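Local coordinates for protein glucosamine-6-phosphate deaminase (Thermotoga maritima, PDB 1J5X) that belongs to the SIS-domain proteins, whose parallel beta-sheets are flanked by helices, at residues S71-F74 and E75-K79; K28-E32 and N33-N37; S62-N65 and L66-I70. All coordinates share one frame; numbering follows the deposited sequence.

Contact 1 (S71-F74 and E75-K79); sequences SYYF and ERVLK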
# COMPACT_ATOMS: atom_id res chain seq x y z
N SER A 71 -2.55 8.67 4.73
CA SER A 71 -3.28 9.49 5.72
C SER A 71 -2.52 9.41 7.08
O SER A 71 -2.35 10.44 7.79
CB SER A 71 -4.74 9.02 5.90
OG SER A 71 -4.89 7.75 6.53
N TYR A 72 -2.06 8.23 7.44
CA TYR A 72 -1.32 8.13 8.73
C TYR A 72 -0.07 9.00 8.65
O TYR A 72 0.27 9.76 9.57
CB TYR A 72 -0.79 6.72 9.03
CG TYR A 72 -1.78 5.69 9.54
CD1 TYR A 72 -2.18 5.69 10.86
CD2 TYR A 72 -2.28 4.72 8.70
CE1 TYR A 72 -3.07 4.73 11.34
CE2 TYR A 72 -3.14 3.77 9.14
CZ TYR A 72 -3.54 3.77 10.47
OH TYR A 72 -4.40 2.80 10.93
N TYR A 73 0.69 8.86 7.55
CA TYR A 73 1.93 9.62 7.42
C TYR A 73 1.73 11.14 7.40
O TYR A 73 2.53 11.90 8.00
CB TYR A 73 2.68 9.16 6.17
CG TYR A 73 4.15 9.53 6.18
CD1 TYR A 73 5.04 8.92 7.06
CD2 TYR A 73 4.64 10.52 5.34
CE1 TYR A 73 6.39 9.28 7.10
CE2 TYR A 73 5.99 10.89 5.37
CZ TYR A 73 6.87 10.28 6.26
OH TYR A 73 8.18 10.69 6.35
N PHE A 74 0.73 11.60 6.68
CA PHE A 74 0.44 13.04 6.66
C PHE A 74 0.12 13.60 8.04
O PHE A 74 0.61 14.68 8.43
CB PHE A 74 -0.74 13.38 5.75
CG PHE A 74 -0.30 13.84 4.41
CD1 PHE A 74 0.40 12.99 3.58
CD2 PHE A 74 -0.63 15.14 3.97
CE1 PHE A 74 0.77 13.40 2.31
CE2 PHE A 74 -0.25 15.57 2.70
CZ PHE A 74 0.44 14.71 1.87
N GLU A 75 -0.71 12.89 8.78
CA GLU A 75 -1.04 13.33 10.12
C GLU A 75 0.25 13.31 10.96
O GLU A 75 0.49 14.22 11.77
CB GLU A 75 -2.04 12.39 10.79
CG GLU A 75 -2.37 12.83 12.19
CD GLU A 75 -3.48 12.01 12.91
OE1 GLU A 75 -3.60 10.79 12.69
OE2 GLU A 75 -4.22 12.61 13.71
N ARG A 76 1.06 12.29 10.77
CA ARG A 76 2.31 12.15 11.55
C ARG A 76 3.31 13.28 11.27
O ARG A 76 3.88 13.90 12.20
CB ARG A 76 2.99 10.80 11.21
CG ARG A 76 4.27 10.51 12.04
CD ARG A 76 4.94 9.19 11.70
NE ARG A 76 4.05 8.02 11.83
CZ ARG A 76 3.68 7.47 12.99
NH1 ARG A 76 4.11 7.99 14.15
NH2 ARG A 76 2.85 6.41 13.00
N VAL A 77 3.56 13.56 10.01
CA VAL A 77 4.56 14.58 9.72
C VAL A 77 4.06 15.99 9.60
O VAL A 77 4.84 16.94 9.85
CB VAL A 77 5.44 14.23 8.48
CG1 VAL A 77 6.01 12.80 8.61
CG2 VAL A 77 4.64 14.39 7.20
N LEU A 78 2.80 16.19 9.24
CA LEU A 78 2.29 17.57 9.13
C LEU A 78 1.43 18.00 10.32
O LEU A 78 1.07 19.16 10.41
CB LEU A 78 1.45 17.76 7.85
CG LEU A 78 2.31 17.72 6.59
CD1 LEU A 78 1.38 17.57 5.37
CD2 LEU A 78 3.11 19.06 6.49
N LYS A 79 1.11 17.06 11.20
CA LYS A 79 0.28 17.33 12.36
C LYS A 79 -1.05 17.94 12.02
O LYS A 79 -1.47 18.88 12.65
CB LYS A 79 1.00 18.30 13.34
CG LYS A 79 2.39 17.96 13.62
CD LYS A 79 2.54 16.54 14.02
CE LYS A 79 4.02 16.22 14.17
NZ LYS A 79 4.33 16.02 15.62
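Tyr73 and Val77 meet one helical turn apart near the C-terminal end of helix 62-78, the crossover helix of a beta-alpha-beta unit between strands 54-59 and 81-86 of the SIS domain. With CG of Tyr73 anti to the backbone N (chi1 -161°), the phenol ring leans along the helix toward its end, and Val77 CG1 settles on one face, displaced from the middle toward the rim. This CH-pi contact puts Val77 CG1 3.8 Å from the Tyr73 ring centroid, with CZ the ring atom it approaches most closely. Beyond the ring, Tyr73 OH is hydrogen-bonded to Asp176 of helix 162-179.

The next pair, Phe74 and Leu78, is arranged differently. Both side chains lie side by side and point the same way, and Leu78 CD1 meets the ring obliquely, 3.5 Å from Phe74 CD2. The same ring makes an edge-to-face contact with Phe57.

Arg76 turns to another flank, where its guanidinium forms a salt bridge with Glu222 and a cation-pi contact with Trp305. The helix breaks at Lys79, which has positive phi; just before it, Leu78 N donates to Phe74 O at 2.8 Å.

Contact 2 (K28-E32 and N33-N37); sequences KKFFE and NFVLN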
# COMPACT_ATOMS: atom_id res chain seq x y z
N LYS A 28 14.66 4.09 -8.95
CA LYS A 28 15.59 5.21 -8.84
C LYS A 28 15.36 6.24 -9.92
O LYS A 28 15.38 7.46 -9.70
CB LYS A 28 17.04 4.70 -8.86
CG LYS A 28 18.07 5.83 -8.63
CD LYS A 28 19.45 5.22 -8.28
CE LYS A 28 20.52 6.27 -7.96
NZ LYS A 28 21.17 6.83 -9.19
N LYS A 29 15.13 5.76 -11.13
CA LYS A 29 14.87 6.69 -12.21
C LYS A 29 13.61 7.51 -11.97
O LYS A 29 13.58 8.72 -12.20
CB LYS A 29 14.70 5.89 -13.52
CG LYS A 29 14.35 6.70 -14.74
CD LYS A 29 14.36 5.73 -15.95
CE LYS A 29 14.12 6.42 -17.29
NZ LYS A 29 13.87 5.37 -18.32
N PHE A 30 12.56 6.83 -11.52
CA PHE A 30 11.31 7.50 -11.25
C PHE A 30 11.56 8.50 -10.11
O PHE A 30 11.11 9.64 -10.16
CB PHE A 30 10.26 6.46 -10.81
CG PHE A 30 9.06 7.07 -10.15
CD1 PHE A 30 8.08 7.70 -10.89
CD2 PHE A 30 8.93 7.03 -8.73
CE1 PHE A 30 6.95 8.31 -10.27
CE2 PHE A 30 7.82 7.63 -8.09
CZ PHE A 30 6.83 8.27 -8.85
N PHE A 31 12.26 8.04 -9.08
CA PHE A 31 12.53 8.92 -7.93
C PHE A 31 13.25 10.19 -8.37
O PHE A 31 12.84 11.33 -8.01
CB PHE A 31 13.40 8.15 -6.92
CG PHE A 31 13.77 8.97 -5.71
CD1 PHE A 31 12.80 9.42 -4.81
CD2 PHE A 31 15.12 9.30 -5.48
CE1 PHE A 31 13.14 10.20 -3.69
CE2 PHE A 31 15.50 10.08 -4.36
CZ PHE A 31 14.52 10.53 -3.47
N GLU A 32 14.29 10.01 -9.18
CA GLU A 32 15.12 11.14 -9.58
C GLU A 32 14.50 12.03 -10.60
O GLU A 32 14.70 13.23 -10.59
CB GLU A 32 16.49 10.64 -10.08
CG GLU A 32 17.25 9.84 -9.02
CD GLU A 32 18.61 9.33 -9.50
OE1 GLU A 32 18.81 9.26 -10.74
OE2 GLU A 32 19.47 8.99 -8.66
N ASN A 33 13.72 11.45 -11.51
CA ASN A 33 13.13 12.31 -12.50
C ASN A 33 11.82 12.97 -12.13
O ASN A 33 11.52 14.07 -12.61
CB ASN A 33 13.01 11.52 -13.80
CG ASN A 33 14.35 11.30 -14.42
OD1 ASN A 33 14.78 12.25 -15.24
ND2 ASN A 33 15.03 10.31 -14.13
N PHE A 34 11.03 12.33 -11.29
CA PHE A 34 9.75 12.89 -10.92
C PHE A 34 9.70 13.34 -9.43
O PHE A 34 9.31 14.44 -9.13
CB PHE A 34 8.62 11.85 -11.14
CG PHE A 34 7.26 12.33 -10.72
CD1 PHE A 34 6.53 13.20 -11.55
CD2 PHE A 34 6.68 11.89 -9.53
CE1 PHE A 34 5.22 13.60 -11.20
CE2 PHE A 34 5.40 12.27 -9.17
CZ PHE A 34 4.65 13.13 -10.00
N VAL A 35 10.07 12.44 -8.52
CA VAL A 35 9.94 12.80 -7.09
C VAL A 35 10.81 14.00 -6.68
O VAL A 35 10.31 15.00 -6.13
CB VAL A 35 10.22 11.56 -6.20
CG1 VAL A 35 9.99 11.94 -4.71
CG2 VAL A 35 9.18 10.45 -6.50
N LEU A 36 12.10 13.91 -6.95
CA LEU A 36 13.02 14.98 -6.63
C LEU A 36 12.69 16.30 -7.27
O LEU A 36 13.25 17.29 -6.89
CB LEU A 36 14.42 14.63 -7.07
CG LEU A 36 15.01 13.51 -6.26
CD1 LEU A 36 16.45 13.32 -6.74
CD2 LEU A 36 14.96 13.89 -4.74
N ASN A 37 11.78 16.33 -8.26
CA ASN A 37 11.47 17.62 -8.90
C ASN A 37 10.12 18.17 -8.46
O ASN A 37 9.71 19.27 -8.84
CB ASN A 37 11.55 17.50 -10.44
CG ASN A 37 12.99 17.28 -10.94
OD1 ASN A 37 13.90 18.17 -10.51
ND2 ASN A 37 13.29 16.32 -11.68
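The Phe31 ring, at the widened, pi-type turn of helix 27-35, carries Leu36 on one face: Leu36 CG stands 3.9 Å above the ring plane, offset toward the rim, in a CH-pi contact, and Leu36 CD2 extends to Phe31 CZ. Val35 comes to the same ring obliquely, its CB 3.6 Å from Phe31 CD1. One residue earlier in the chain, Phe30 runs beside Phe34 with ring planes only 26° apart, yet the rings are slid so far that they barely overlap; Phe30 CE1 and CZ touch Phe34 CD2. On its other flank Phe30 CE2 meets Val35 CG2 at 3.5 Å, which places Val35 between two phenylalanines.

Most of this lies on helix 27-35, whose backbone widens at 33-35. Leu36 N donates to Phe31 O, five residues back, nearly in line with the carbonyl, while the Val35 N to Phe30 O bond is weak. The wider turn is consistent with the placing of Leu36 over the Phe31 ring. Phe31 also packs on helix 184-205, and Phe30 and Val35 on helix 162-179; these three are buried, while Phe34 is partly exposed.

The more exposed residues include several polar ones. Lys28 NZ and Glu32 OE2 form a salt bridge of 2.8 Å, the lysine arriving on the syn side, though well out of the carboxylate plane. Asn37 ND2 reaches back to Asn33 O, above the carbonyl plane. With chi1 at -71°, the Asn33 amide folds back along its own helix, and Lys29 O is gripped from opposite faces of its carbonyl plane, by Asn33 N at 2.8 Å and by Asn33 ND2 at 2.9 Å.

Contact 3 (S62-N65 and L66-I70); sequences SSYN and LALTI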
# COMPACT_ATOMS: atom_id res chain seq x y z
N SER A 62 -6.99 -1.23 -3.73
CA SER A 62 -5.58 -0.85 -3.46
C SER A 62 -5.43 0.64 -3.28
O SER A 62 -4.53 1.07 -2.51
CB SER A 62 -4.61 -1.25 -4.61
OG SER A 62 -4.78 -2.61 -4.84
N SER A 63 -6.25 1.44 -3.97
CA SER A 63 -6.11 2.90 -3.84
C SER A 63 -6.68 3.39 -2.48
O SER A 63 -6.34 4.46 -1.98
CB SER A 63 -6.79 3.62 -4.99
OG SER A 63 -5.91 3.71 -6.13
N TYR A 64 -7.58 2.61 -1.92
CA TYR A 64 -8.05 2.98 -0.59
C TYR A 64 -6.94 2.60 0.35
O TYR A 64 -6.66 3.30 1.34
CB TYR A 64 -9.34 2.22 -0.19
CG TYR A 64 -9.62 2.28 1.31
CD1 TYR A 64 -10.08 3.47 1.91
CD2 TYR A 64 -9.30 1.16 2.12
CE1 TYR A 64 -10.20 3.58 3.31
CE2 TYR A 64 -9.41 1.27 3.56
CZ TYR A 64 -9.84 2.49 4.12
OH TYR A 64 -9.82 2.68 5.50
N ASN A 65 -6.31 1.44 0.12
CA ASN A 65 -5.21 1.08 1.02
C ASN A 65 -4.08 2.09 0.97
O ASN A 65 -3.40 2.35 2.00
CB ASN A 65 -4.67 -0.33 0.69
CG ASN A 65 -5.73 -1.40 0.91
OD1 ASN A 65 -6.55 -1.31 1.83
ND2 ASN A 65 -5.70 -2.43 0.09
N LEU A 66 -3.85 2.67 -0.21
CA LEU A 66 -2.83 3.66 -0.43
C LEU A 66 -3.24 4.92 0.36
O LEU A 66 -2.43 5.50 1.12
CB LEU A 66 -2.76 3.94 -1.93
CG LEU A 66 -1.77 4.98 -2.42
CD1 LEU A 66 -0.42 4.68 -1.91
CD2 LEU A 66 -1.80 5.03 -4.01
N ALA A 67 -4.51 5.31 0.23
CA ALA A 67 -5.08 6.50 0.92
C ALA A 67 -4.93 6.34 2.44
O ALA A 67 -4.56 7.26 3.15
CB ALA A 67 -6.60 6.65 0.58
N LEU A 68 -5.22 5.14 2.94
CA LEU A 68 -5.09 4.89 4.37
C LEU A 68 -3.63 5.05 4.80
O LEU A 68 -3.33 5.78 5.78
CB LEU A 68 -5.55 3.48 4.71
CG LEU A 68 -5.41 3.08 6.16
CD1 LEU A 68 -6.30 3.97 7.06
CD2 LEU A 68 -5.86 1.62 6.31
N THR A 69 -2.72 4.40 4.08
CA THR A 69 -1.30 4.48 4.42
C THR A 69 -0.78 5.91 4.43
O THR A 69 -0.13 6.33 5.40
CB THR A 69 -0.46 3.64 3.45
OG1 THR A 69 -1.02 2.30 3.42
CG2 THR A 69 1.03 3.54 3.98
N ILE A 70 -1.09 6.70 3.39
CA ILE A 70 -0.57 8.05 3.39
C ILE A 70 -1.27 8.94 4.42
O ILE A 70 -0.64 9.83 5.00
CB ILE A 70 -0.58 8.64 1.93
CG1 ILE A 70 0.13 10.01 1.87
CG2 ILE A 70 -2.02 8.74 1.42
CD1 ILE A 70 1.67 9.92 2.31
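Thr69 reaches back along helix 62-78 to the carbonyl of Asn65, and its side chain can be followed atom by atom. Thr69 CB lies 3.5 Å from Asn65 O. The branch at CB sets OG1 beside the backbone N (chi1 -53°), aimed back toward the start of the helix, and from there Thr69 OG1 donates a hydrogen bond to Asn65 O at 2.8 Å. Since Thr69 N also donates to Asn65 O, at 3.0 Å, that oxygen takes two bonds from one residue, and they arrive from opposite faces of the carbonyl plane. A buried hydroxyl is satisfied in this way within its own helix.

Tyr64 and Leu68 provide the looser side-chain contact of this first part of the helix. Their side chains run at a slant to one another; Leu68 CB comes obliquely to the phenol ring, 4.4 Å from Tyr64 CZ, and the leucine methyls reach toward the hydroxyl, with Tyr64 OH 4.1 Å from Leu68 CD1.

At the opening of the helix Ser62 OG is hydrogen-bonded to Lys233, and Asn65 ND2 to Glu229, both residues of helix 222-238. That helix also packs on Leu68 through Leu228. Other sides of helix 62-78 face the sheet and a second helix: Ala67 and Ile70 rest on Phe57 of strand 54-59 and Phe107 of strand 102-107, whereas Leu66 and Thr69 meet Leu168 of helix 162-179.

In the fold
Contacts 1 and 3 are successive parts of helix 62-78, with centres about 13 Å apart; contact 2 belongs to the earlier helix 27-35 and touches neither. Contact 3 is the buried one, about 6 Å from the centre of the chain, and its Ser62, Asn65 and Thr69 bond to helix 222-238 or to the helix's own backbone. Contacts 1 and 2 lie farther out, about 16 and 19 Å from that centre, and each mixes buried aromatic residues with exposed or partly exposed ones. Helix 162-179 is common ground, packing against residues of all three. Contact 1 runs up to positive phi at Lys79, whereas contact 2 holds a widened turn at 33-35.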